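Probable glutathione reductase (Sinorhizobium meliloti, PDB 4DNA) probably catalyses the NADPH-dependent reduction of glutathione disulfide to glutathione, working as an FAD-containing homodimer with a redox-active disulfide. Local coordinates at residues K203-R208 with R215-A220; S172-G177 with D232-V237; T435-V438 with A443-L446; M391-N396 with C427-F432; F64-G69 with P377-L382. One frame throughout, in Å; residues are numbered along the deposited sequence.

Interaction 1: residues K203-R208 with R215-A220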
# COMPACT_ATOMS: atom_id res chain seq x y z
N LYS A 203 15.97 12.42 23.66
CA LYS A 203 16.57 13.31 22.68
C LYS A 203 15.78 13.34 21.37
O LYS A 203 15.65 14.38 20.75
CB LYS A 203 18.02 12.90 22.40
CG LYS A 203 19.03 13.38 23.43
CD LYS A 203 20.24 12.44 23.45
CE LYS A 203 21.56 13.15 23.70
NZ LYS A 203 21.43 14.24 24.71
N GLU A 204 15.26 12.19 20.95
CA GLU A 204 14.46 12.15 19.72
C GLU A 204 13.28 11.22 19.88
O GLU A 204 13.38 10.21 20.58
CB GLU A 204 15.32 11.71 18.53
CG GLU A 204 16.67 12.42 18.48
CD GLU A 204 17.49 12.13 17.24
OE1 GLU A 204 16.94 11.62 16.24
OE2 GLU A 204 18.70 12.43 17.26
N ILE A 205 12.16 11.55 19.24
CA ILE A 205 10.93 10.73 19.34
C ILE A 205 11.13 9.35 18.71
O ILE A 205 12.05 9.16 17.92
CB ILE A 205 9.71 11.41 18.69
CG1 ILE A 205 10.00 11.75 17.23
CG2 ILE A 205 9.30 12.64 19.47
CD1 ILE A 205 8.78 12.20 16.45
N LEU A 206 10.28 8.39 19.06
CA LEU A 206 10.41 7.03 18.54
C LEU A 206 11.88 6.60 18.50
O LEU A 206 12.39 6.20 17.45
CB LEU A 206 9.82 6.94 17.14
CG LEU A 206 8.45 7.57 16.94
CD1 LEU A 206 8.08 7.53 15.47
CD2 LEU A 206 7.42 6.82 17.77
N SER A 207 12.54 6.70 19.65
CA SER A 207 13.97 6.43 19.82
C SER A 207 14.46 5.05 19.37
O SER A 207 15.67 4.86 19.16
CB SER A 207 14.31 6.59 21.29
OG SER A 207 13.51 5.69 22.05
N ARG A 208 13.54 4.08 19.24
CA ARG A 208 13.85 2.72 18.79
C ARG A 208 13.88 2.61 17.28
O ARG A 208 14.35 1.60 16.73
CB ARG A 208 12.81 1.73 19.33
CG ARG A 208 12.90 1.45 20.82
CD ARG A 208 14.01 0.48 21.14
NE ARG A 208 13.62 -0.42 22.23
CZ ARG A 208 14.25 -1.54 22.56
NH1 ARG A 208 15.32 -1.95 21.88
NH2 ARG A 208 13.80 -2.28 23.57
N ARG A 215 13.86 11.51 12.46
CA ARG A 215 14.08 12.88 12.02
C ARG A 215 13.06 13.31 10.98
O ARG A 215 12.69 14.49 10.91
CB ARG A 215 15.49 13.04 11.47
CG ARG A 215 16.55 13.27 12.52
CD ARG A 215 17.39 12.03 12.75
NE ARG A 215 18.28 12.18 13.90
CZ ARG A 215 19.60 12.24 13.85
NH1 ARG A 215 20.30 12.37 14.97
NH2 ARG A 215 20.24 12.16 12.69
N GLY A 216 12.61 12.36 10.16
CA GLY A 216 11.70 12.66 9.08
C GLY A 216 10.33 12.99 9.58
O GLY A 216 9.71 13.96 9.14
N LEU A 217 9.85 12.17 10.51
CA LEU A 217 8.53 12.38 11.09
C LEU A 217 8.53 13.66 11.91
O LEU A 217 7.64 14.49 11.75
CB LEU A 217 8.09 11.18 11.93
CG LEU A 217 6.67 11.33 12.49
CD1 LEU A 217 5.65 11.50 11.38
CD2 LEU A 217 6.29 10.17 13.40
N HIS A 218 9.53 13.82 12.77
CA HIS A 218 9.71 15.06 13.51
C HIS A 218 9.59 16.27 12.58
O HIS A 218 8.80 17.19 12.84
CB HIS A 218 11.07 15.04 14.21
CG HIS A 218 11.29 16.20 15.14
ND1 HIS A 218 11.67 17.42 14.71
CD2 HIS A 218 11.16 16.30 16.51
CE1 HIS A 218 11.76 18.25 15.75
NE2 HIS A 218 11.44 17.57 16.85
N ALA A 219 10.34 16.27 11.48
CA ALA A 219 10.29 17.37 10.53
C ALA A 219 8.86 17.64 10.05
O ALA A 219 8.37 18.75 10.17
CB ALA A 219 11.24 17.14 9.36
N ALA A 220 8.19 16.61 9.53
CA ALA A 220 6.85 16.75 8.94
C ALA A 220 5.82 17.23 9.95
O ALA A 220 4.94 18.02 9.61
CB ALA A 220 6.41 15.43 8.33
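E204 and R215 join in a side-on, two-pronged salt bridge within a beta-alpha-beta crossover of the Rossmann-type NAD(P)-binding fold, tying the loop after strand 195-199 to helix 211-223. R215 NE donates to E204 OE1 at 2.8 Å and R215 NH1 to E204 OE2, also at 2.8 Å. The second bond is the straighter, 169° at the hydrogen, and uses the syn lone pair of OE2, while NE meets OE1 somewhat out of the carboxylate plane. Carboxylate and guanidinium lie nearly coplanar, 19° apart. The arginine reaches this position because its chain bends at chi2 (105°), swinging the guanidinium off the helix toward the loop.

Beside the ion pair the contact turns apolar. L206 CD1 touches L217 CD2 at 3.8 Å, the two side chains crossing at about a right angle, and I205 CD1 lies 4.1 Å from the backbone N of H218. Further out, I205 and L206 both rest on V183 of helix 180-191, and the L206 backbone is hydrogen-bonded to G178; V183 and G178 belong to the predicted NAD(+) site. E204 OE1 has a second salt-bridge partner, R214 NH2.

Interaction 2: residues S172-G177 with D232-V237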
# COMPACT_ATOMS: atom_id res chain seq x y z
N SER A 172 -7.17 22.69 22.90
CA SER A 172 -5.73 22.45 22.99
C SER A 172 -5.43 21.18 23.79
O SER A 172 -6.14 20.87 24.75
CB SER A 172 -4.98 23.66 23.57
OG SER A 172 -5.56 24.09 24.79
N ILE A 173 -4.39 20.45 23.36
CA ILE A 173 -3.86 19.29 24.09
C ILE A 173 -2.33 19.32 24.21
O ILE A 173 -1.62 19.79 23.31
CB ILE A 173 -4.31 17.93 23.48
CG1 ILE A 173 -4.19 16.81 24.53
CG2 ILE A 173 -3.50 17.57 22.23
CD1 ILE A 173 -5.09 15.62 24.24
N LEU A 174 -1.82 18.81 25.33
CA LEU A 174 -0.40 18.61 25.50
C LEU A 174 -0.14 17.15 25.83
O LEU A 174 -0.63 16.66 26.84
CB LEU A 174 0.17 19.50 26.62
CG LEU A 174 1.62 19.22 27.01
CD1 LEU A 174 2.57 19.78 25.97
CD2 LEU A 174 1.96 19.77 28.38
N ILE A 175 0.64 16.50 24.98
CA ILE A 175 0.95 15.08 25.13
C ILE A 175 2.40 14.79 25.48
O ILE A 175 3.29 14.93 24.65
CB ILE A 175 0.62 14.28 23.86
CG1 ILE A 175 -0.85 14.42 23.51
CG2 ILE A 175 0.99 12.82 24.07
CD1 ILE A 175 -1.14 14.24 22.04
N ALA A 176 2.63 14.35 26.71
CA ALA A 176 3.91 13.80 27.13
C ALA A 176 4.06 12.35 26.64
O ALA A 176 3.12 11.54 26.72
CB ALA A 176 4.01 13.86 28.64
N GLY A 177 5.24 12.02 26.13
CA GLY A 177 5.51 10.67 25.64
C GLY A 177 6.22 10.76 24.31
O GLY A 177 6.00 11.70 23.55
N ASP A 232 12.93 17.07 27.76
CA ASP A 232 12.19 17.81 28.77
C ASP A 232 11.09 16.96 29.39
O ASP A 232 10.67 15.96 28.82
CB ASP A 232 11.59 19.07 28.14
CG ASP A 232 11.27 20.14 29.16
OD1 ASP A 232 11.60 19.98 30.37
OD2 ASP A 232 10.69 21.16 28.75
N ILE A 233 10.62 17.41 30.55
CA ILE A 233 9.77 16.63 31.43
C ILE A 233 8.71 17.56 32.03
O ILE A 233 8.93 18.77 32.14
CB ILE A 233 10.65 15.98 32.54
CG1 ILE A 233 10.10 14.62 32.98
CG2 ILE A 233 10.90 16.91 33.73
CD1 ILE A 233 11.15 13.70 33.56
N ILE A 234 7.56 17.01 32.42
CA ILE A 234 6.57 17.79 33.20
C ILE A 234 6.87 17.72 34.71
O ILE A 234 6.86 16.63 35.29
CB ILE A 234 5.12 17.36 32.90
CG1 ILE A 234 4.74 17.75 31.47
CG2 ILE A 234 4.14 18.01 33.87
CD1 ILE A 234 3.44 17.15 30.99
N GLN A 235 7.15 18.88 35.33
CA GLN A 235 7.40 19.00 36.78
C GLN A 235 6.13 18.66 37.58
O GLN A 235 6.17 17.87 38.53
CB GLN A 235 7.87 20.42 37.20
CG GLN A 235 8.92 21.11 36.34
CD GLN A 235 10.35 20.77 36.72
OE1 GLN A 235 10.71 19.60 36.83
NE2 GLN A 235 11.17 21.80 36.88
N SER A 236 5.01 19.27 37.17
CA SER A 236 3.70 19.09 37.82
C SER A 236 2.56 19.64 36.97
O SER A 236 2.76 20.55 36.15
CB SER A 236 3.68 19.80 39.17
OG SER A 236 3.78 21.19 38.97
N VAL A 237 1.37 19.10 37.18
CA VAL A 237 0.18 19.61 36.54
C VAL A 237 -0.74 20.18 37.60
O VAL A 237 -0.86 19.62 38.70
CB VAL A 237 -0.58 18.52 35.74
CG1 VAL A 237 -1.75 19.12 34.98
CG2 VAL A 237 0.34 17.81 34.77
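I234 reaches across to L174 and A176, joining two sheets of the Rossmann-type nucleotide-binding fold: strand 172-176 runs inside the four-stranded parallel sheet, whereas I234 opens strand 234-239 at the border of a three-stranded antiparallel one. The CB of I234 faces the parallel sheet. From it CG1 leaves anti to the carbonyl carbon (chi1 -68°), and the extended CG1-CD1 arm then carries the methyl across the gap. CG2 branches off anti to the backbone N and stays behind, leaving the touching to CD1. That methyl sits 4.0 Å from L174 CD2, the leucine and isoleucine reaching toward each other tip to tip, and 4.1 Å from A176 CB.

No hydrogen bond links the two segments, so the junction is wholly apolar. L174 packs additionally on A247 of strand 245-249 and on T197, while A176 lies against I199 of the adjoining parallel strand. Just past A176, G177 starts the glycine-rich turn predicted to bind NAD(+). Two residues before I234, D232 is held by a hydrogen bond from its OD2 to H252 ND1. Its OD1 accepts from I233 N at 2.8 Å, the donor standing above the carboxylate plane, 47° out of it.

Interaction 3: residues T435-V438 with A443-L446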
# COMPACT_ATOMS: atom_id res chain seq x y z
N THR A 435 13.39 -7.40 -9.89
CA THR A 435 11.93 -7.25 -9.84
C THR A 435 11.52 -6.05 -10.67
O THR A 435 11.90 -4.91 -10.35
CB THR A 435 11.43 -7.05 -8.39
OG1 THR A 435 11.88 -8.13 -7.57
CG2 THR A 435 9.93 -7.00 -8.36
N MSE A 436 10.76 -6.30 -11.73
CA MSE A 436 10.34 -5.25 -12.65
C MSE A 436 9.54 -4.25 -11.90
O MSE A 436 8.80 -4.60 -10.98
CB MSE A 436 9.46 -5.90 -13.70
CG MSE A 436 9.04 -4.91 -14.78
SE MSE A 436 10.60 -4.33 -15.84
CE MSE A 436 11.41 -6.09 -16.23
N ALA A 437 9.69 -2.99 -12.28
CA ALA A 437 8.98 -1.90 -11.63
C ALA A 437 7.50 -1.89 -11.99
O ALA A 437 7.11 -2.26 -13.10
CB ALA A 437 9.62 -0.57 -12.00
N VAL A 438 6.67 -1.46 -11.04
CA VAL A 438 5.28 -1.13 -11.33
C VAL A 438 5.10 0.39 -11.30
O VAL A 438 5.44 1.06 -10.33
CB VAL A 438 4.29 -1.82 -10.37
CG1 VAL A 438 2.86 -1.62 -10.85
CG2 VAL A 438 4.59 -3.30 -10.24
N ALA A 443 6.28 2.49 -4.37
CA ALA A 443 7.06 1.27 -4.19
C ALA A 443 8.13 0.97 -5.23
O ALA A 443 9.08 0.25 -4.93
CB ALA A 443 6.12 0.08 -4.06
N GLU A 444 8.01 1.51 -6.44
CA GLU A 444 9.03 1.24 -7.45
C GLU A 444 10.40 1.86 -7.14
O GLU A 444 11.42 1.47 -7.73
CB GLU A 444 8.58 1.66 -8.83
CG GLU A 444 8.14 3.10 -8.92
CD GLU A 444 7.73 3.46 -10.33
OE1 GLU A 444 8.45 3.05 -11.26
OE2 GLU A 444 6.69 4.13 -10.50
N GLU A 445 10.43 2.83 -6.22
CA GLU A 445 11.70 3.41 -5.80
C GLU A 445 12.58 2.41 -5.04
O GLU A 445 13.80 2.58 -4.98
CB GLU A 445 11.48 4.66 -4.95
CG GLU A 445 10.58 5.70 -5.59
CD GLU A 445 11.19 6.33 -6.82
OE1 GLU A 445 12.43 6.27 -6.95
OE2 GLU A 445 10.42 6.88 -7.64
N LEU A 446 11.96 1.38 -4.46
CA LEU A 446 12.71 0.32 -3.76
C LEU A 446 13.38 -0.65 -4.74
O LEU A 446 14.36 -1.30 -4.39
CB LEU A 446 11.81 -0.46 -2.80
CG LEU A 446 11.22 0.21 -1.56
CD1 LEU A 446 9.89 -0.43 -1.23
CD2 LEU A 446 12.16 0.11 -0.38
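E444 is brought up to A437 and V438 by its first torsion: chi1 of 54° sets CG between the backbone N and the carbonyl carbon, and from there the chain runs out extended (chi2 179°). The side chain is thereby laid across the V438 carbonyl oxygen, with CB, CG and CD all near it. V438 O lies 3.5 Å from E444 CB and 3.3 Å from E444 CD, while the A437 methyl, CB, packs 4.0 Å from E444 CB and 3.9 Å from OE1. E444 OE2 and V438 O, two acceptors, are 3.3 Å apart and do not bond to each other.

Residues of the intervening turn supply the donors. T441 OG1 is hydrogen-bonded to V438 O, and T441 N to E444 OE2, so one threonine serves both acceptors. H439 ND1 is hydrogen-bonded to E444 OE2, which helps set the turn of the imidazole. From the second subunit, Q417 spans the 435-438 backbone, bonding to M436 O and V438 N. H439, the predicted proton acceptor, reaches the FAD site of the second subunit and helps complete it; such a histidine-glutamate pair at a shared active site is characteristic of the pyridine nucleotide-disulfide oxidoreductases of class I.

Interaction 4: residues M391-N396 with C427-F432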
# COMPACT_ATOMS: atom_id res chain seq x y z
N MSE A 391 12.26 6.41 1.72
CA MSE A 391 12.23 4.96 1.53
C MSE A 391 13.63 4.43 1.62
O MSE A 391 14.46 4.71 0.76
CB MSE A 391 11.72 4.66 0.13
CG MSE A 391 10.21 4.72 0.17
SE MSE A 391 9.45 3.89 -1.44
CE MSE A 391 7.55 3.88 -0.91
N LYS A 392 13.92 3.66 2.67
CA LYS A 392 15.30 3.34 2.96
C LYS A 392 15.53 1.86 3.16
O LYS A 392 14.90 1.24 4.01
CB LYS A 392 15.80 4.15 4.16
CG LYS A 392 17.05 3.62 4.84
CD LYS A 392 17.98 4.76 5.22
CE LYS A 392 18.96 4.38 6.32
NZ LYS A 392 18.55 4.85 7.66
N LEU A 393 16.44 1.30 2.37
CA LEU A 393 16.83 -0.10 2.45
C LEU A 393 18.21 -0.25 3.04
O LEU A 393 19.14 0.48 2.66
CB LEU A 393 16.83 -0.72 1.06
CG LEU A 393 15.45 -1.06 0.50
CD1 LEU A 393 15.52 -1.48 -0.96
CD2 LEU A 393 14.84 -2.15 1.33
N VAL A 394 18.36 -1.21 3.97
CA VAL A 394 19.67 -1.49 4.60
C VAL A 394 20.13 -2.91 4.26
O VAL A 394 19.38 -3.88 4.44
CB VAL A 394 19.63 -1.27 6.12
CG1 VAL A 394 21.02 -1.42 6.71
CG2 VAL A 394 19.07 0.10 6.46
N VAL A 395 21.37 -3.03 3.76
CA VAL A 395 21.87 -4.26 3.13
C VAL A 395 23.24 -4.72 3.64
O VAL A 395 24.16 -3.90 3.81
CB VAL A 395 21.94 -4.06 1.61
CG1 VAL A 395 22.78 -5.14 0.94
CG2 VAL A 395 20.53 -3.99 1.04
N ASN A 396 23.39 -6.02 3.88
CA ASN A 396 24.68 -6.57 4.27
C ASN A 396 25.58 -6.79 3.06
O ASN A 396 25.27 -7.61 2.20
CB ASN A 396 24.51 -7.86 5.06
CG ASN A 396 25.83 -8.42 5.59
OD1 ASN A 396 26.91 -8.12 5.08
ND2 ASN A 396 25.74 -9.24 6.61
N CYS A 427 15.40 -12.33 1.49
CA CYS A 427 15.64 -11.76 0.16
C CYS A 427 16.89 -10.87 0.07
O CYS A 427 17.25 -10.14 1.02
CB CYS A 427 14.40 -11.03 -0.36
SG CYS A 427 13.21 -12.13 -1.19
N THR A 428 17.54 -10.92 -1.09
CA THR A 428 18.75 -10.14 -1.31
C THR A 428 18.42 -8.88 -2.10
O THR A 428 17.40 -8.84 -2.78
CB THR A 428 19.81 -10.94 -2.08
OG1 THR A 428 19.29 -11.34 -3.35
CG2 THR A 428 20.23 -12.17 -1.29
N LYS A 429 19.30 -7.88 -2.01
CA LYS A 429 19.15 -6.61 -2.75
C LYS A 429 19.04 -6.90 -4.24
O LYS A 429 18.47 -6.14 -5.02
CB LYS A 429 20.33 -5.66 -2.45
CG LYS A 429 20.32 -4.31 -3.17
CD LYS A 429 19.06 -3.49 -2.90
CE LYS A 429 19.04 -2.14 -3.59
NZ LYS A 429 18.94 -2.22 -5.07
N ASP A 430 19.59 -8.05 -4.63
CA ASP A 430 19.53 -8.50 -6.00
C ASP A 430 18.12 -8.96 -6.38
O ASP A 430 17.62 -8.50 -7.41
CB ASP A 430 20.64 -9.51 -6.27
CG ASP A 430 22.01 -8.95 -5.93
OD1 ASP A 430 22.52 -8.10 -6.69
OD2 ASP A 430 22.55 -9.30 -4.86
N ASP A 431 17.46 -9.79 -5.56
CA ASP A 431 16.04 -10.13 -5.79
C ASP A 431 15.22 -8.89 -6.07
O ASP A 431 14.35 -8.88 -6.96
CB ASP A 431 15.41 -10.82 -4.57
CG ASP A 431 16.10 -12.11 -4.17
OD1 ASP A 431 16.44 -12.90 -5.08
OD2 ASP A 431 16.28 -12.34 -2.95
N PHE A 432 15.50 -7.83 -5.30
CA PHE A 432 14.81 -6.56 -5.47
C PHE A 432 15.07 -5.95 -6.85
O PHE A 432 14.13 -5.51 -7.52
CB PHE A 432 15.25 -5.53 -4.44
CG PHE A 432 14.51 -5.60 -3.14
CD1 PHE A 432 14.57 -6.73 -2.33
CD2 PHE A 432 13.82 -4.48 -2.68
CE1 PHE A 432 13.92 -6.76 -1.11
CE2 PHE A 432 13.18 -4.50 -1.45
CZ PHE A 432 13.22 -5.65 -0.67
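The phenyl ring of F432 is met obliquely by L393, at the CD2 and CE2 carbons. L393 CD1 is 3.9 Å from F432 CD2, and L393 CD2 is 4.0 Å from F432 CE2, so both methyls of the leucine share in the contact. I421 of the second subunit also packs on F432. A second aromatic, Y371 of strand 367-375, takes K429 in a cation-pi interaction and touches L393 too. The third flat group, the D431 carboxylate, is met by T428 N from above its plane, 39° out of it.

K429 bridges the two apolar residues of the strand. Its CB sits 3.9 Å from V395 CG2, the two side chains crossing at about a right angle. The bend at chi2 (58°) carries the chain past L393, CE lying 4.4 Å from L393 CD1, and a further bend at chi4 turns NZ away to a salt bridge with D433 OD1 and a hydrogen bond with M449 O.

All this seats helix 429-433 on the antiparallel sheet of the dimerisation domain, where strand 389-396 runs between strands 402-408 and 367-375. The helix starts with a capping box: T428 is the N-cap residue, its OG1 accepting from D431 N at 3.3 Å, while T428 N donates to D431 OD2 at 2.7 Å, nearly straight at 167°. The T428 OG1 bond supplies an acceptor to the D431 amide in the first turn, and the return bond from T428 N holds the aspartate in place. C427 and D431, in turn, pack on A425 of the second subunit.

Interaction 5: residues F64-G69 with P377-L382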
# COMPACT_ATOMS: atom_id res chain seq x y z
N PHE A 64 -9.50 17.52 2.06
CA PHE A 64 -10.25 18.69 1.62
C PHE A 64 -9.35 19.73 0.97
O PHE A 64 -9.66 20.21 -0.13
CB PHE A 64 -11.07 19.30 2.77
CG PHE A 64 -12.00 18.32 3.45
CD1 PHE A 64 -12.81 17.46 2.69
CD2 PHE A 64 -12.07 18.25 4.84
CE1 PHE A 64 -13.64 16.55 3.31
CE2 PHE A 64 -12.92 17.34 5.46
CZ PHE A 64 -13.70 16.49 4.70
N GLU A 65 -8.25 20.08 1.63
CA GLU A 65 -7.35 21.10 1.06
C GLU A 65 -6.62 20.56 -0.16
O GLU A 65 -6.40 21.28 -1.14
CB GLU A 65 -6.40 21.69 2.10
CG GLU A 65 -5.65 20.66 2.94
CD GLU A 65 -5.49 21.08 4.39
OE1 GLU A 65 -6.50 21.47 5.03
OE2 GLU A 65 -4.34 21.01 4.91
N ASP A 66 -6.28 19.27 -0.12
CA ASP A 66 -5.57 18.65 -1.22
C ASP A 66 -6.38 18.61 -2.50
O ASP A 66 -5.80 18.65 -3.58
CB ASP A 66 -5.09 17.25 -0.85
CG ASP A 66 -3.73 17.26 -0.18
OD1 ASP A 66 -3.22 18.38 0.14
OD2 ASP A 66 -3.17 16.15 0.01
N ALA A 67 -7.71 18.55 -2.39
CA ALA A 67 -8.59 18.46 -3.55
C ALA A 67 -8.56 19.72 -4.41
O ALA A 67 -8.92 19.68 -5.58
CB ALA A 67 -10.02 18.16 -3.12
N ALA A 68 -8.13 20.83 -3.81
CA ALA A 68 -8.15 22.13 -4.49
C ALA A 68 -7.30 22.10 -5.76
O ALA A 68 -7.73 22.58 -6.82
CB ALA A 68 -7.66 23.22 -3.55
N GLY A 69 -6.12 21.50 -5.65
CA GLY A 69 -5.17 21.43 -6.75
C GLY A 69 -5.62 20.53 -7.87
O GLY A 69 -4.96 20.47 -8.91
N PRO A 377 5.72 12.83 -3.26
CA PRO A 377 4.70 11.88 -3.76
C PRO A 377 4.00 12.46 -4.98
O PRO A 377 3.85 13.69 -5.07
CB PRO A 377 3.71 11.76 -2.59
CG PRO A 377 4.47 12.19 -1.39
CD PRO A 377 5.47 13.20 -1.85
N MSE A 378 3.57 11.61 -5.90
CA MSE A 378 2.95 12.06 -7.15
C MSE A 378 1.84 13.06 -6.92
O MSE A 378 1.77 14.07 -7.58
CB MSE A 378 2.41 10.91 -7.98
CG MSE A 378 2.65 11.35 -9.43
SE MSE A 378 1.57 10.36 -10.74
CE MSE A 378 3.11 9.58 -11.69
N LYS A 379 0.97 12.76 -5.96
CA LYS A 379 -0.19 13.59 -5.68
C LYS A 379 0.27 14.99 -5.31
O LYS A 379 -0.34 15.97 -5.74
CB LYS A 379 -1.00 12.96 -4.54
CG LYS A 379 -2.41 13.51 -4.39
CD LYS A 379 -3.07 13.03 -3.11
CE LYS A 379 -3.76 11.68 -3.26
NZ LYS A 379 -5.08 11.69 -2.58
N ALA A 380 1.35 15.07 -4.54
CA ALA A 380 1.87 16.36 -4.05
C ALA A 380 2.37 17.22 -5.18
O ALA A 380 2.47 18.43 -5.05
CB ALA A 380 2.98 16.14 -3.02
N THR A 381 2.68 16.58 -6.29
CA THR A 381 2.97 17.30 -7.50
C THR A 381 1.86 18.32 -7.82
O THR A 381 2.14 19.40 -8.33
CB THR A 381 3.21 16.34 -8.67
OG1 THR A 381 4.08 16.97 -9.61
CG2 THR A 381 1.90 15.94 -9.36
N LEU A 382 0.61 17.98 -7.50
CA LEU A 382 -0.52 18.87 -7.78
C LEU A 382 -1.17 19.55 -6.56
O LEU A 382 -1.56 20.72 -6.64
CB LEU A 382 -1.59 18.16 -8.60
CG LEU A 382 -1.72 18.62 -10.05
CD1 LEU A 382 -0.49 18.24 -10.86
CD2 LEU A 382 -2.98 18.05 -10.67
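G69 and L382 meet where the far end of helix 48-66, the helix that starts at the redox-active cysteine C48, comes against the short helix 380-383 of the dimerisation domain. The backbones draw close at this point, with the CA atoms of G69 and L382 5.4 Å apart, which suits a residue that carries no side chain. The leucine packs against the glycine carbonyl oxygen: G69 O is 3.6 Å from L382 CD2, 3.9 Å from L382 CG and 4.1 Å from L382 CB. This is van der Waals packing, for no hydrogen bond joins the two segments.

One turn back, D66 faces K379. Extended through chi1 and chi2, the lysine brings CD to 4.4 Å from D66 OD2; the turn at chi3 (-87°) then redirects CE and NZ. K379 NZ stays 5.5 Å from D66 OD2, so the opposite charges attract at most at a distance. The firm partner of D66 is R385, whose NH2 makes a salt bridge to OD1.

F70, directly after G69, packs on both K379 and L382. The second subunit closes in on the same corner: its Y56 touches K379, its W72 meets F64 edge-to-face, and its R94 packs on T381. Helix 380-383 sits in the connection between strands 367-375 and 389-396 of the dimerisation sheet, touching the end of helix 48-66 and, through T381, helix 81-106 of the second subunit.

In the fold
Interactions 1 and 2 both belong to the nucleotide-binding Rossmann region, their centres 18 Å apart; along the chain interaction 1 falls between the two segments of interaction 2. Interaction 5 spans over 300 residues, joining helix 48-66 to the dimerisation domain and so enclosing both in sequence. Interactions 4 and 3 follow in that domain, 12 Å apart between centres and in direct touch: L446 packs on L393 and on selenomethionine M391, linking the histidine-bearing loop to strand 389-396. Interactions 3, 4 and 5 all touch the second subunit, whereas 1 and 2 do not. Interactions 2 and 3 are the farthest apart, 43 Å between centres, with the predicted NAD(+) turn at one end and the dimer-shared active site at the other.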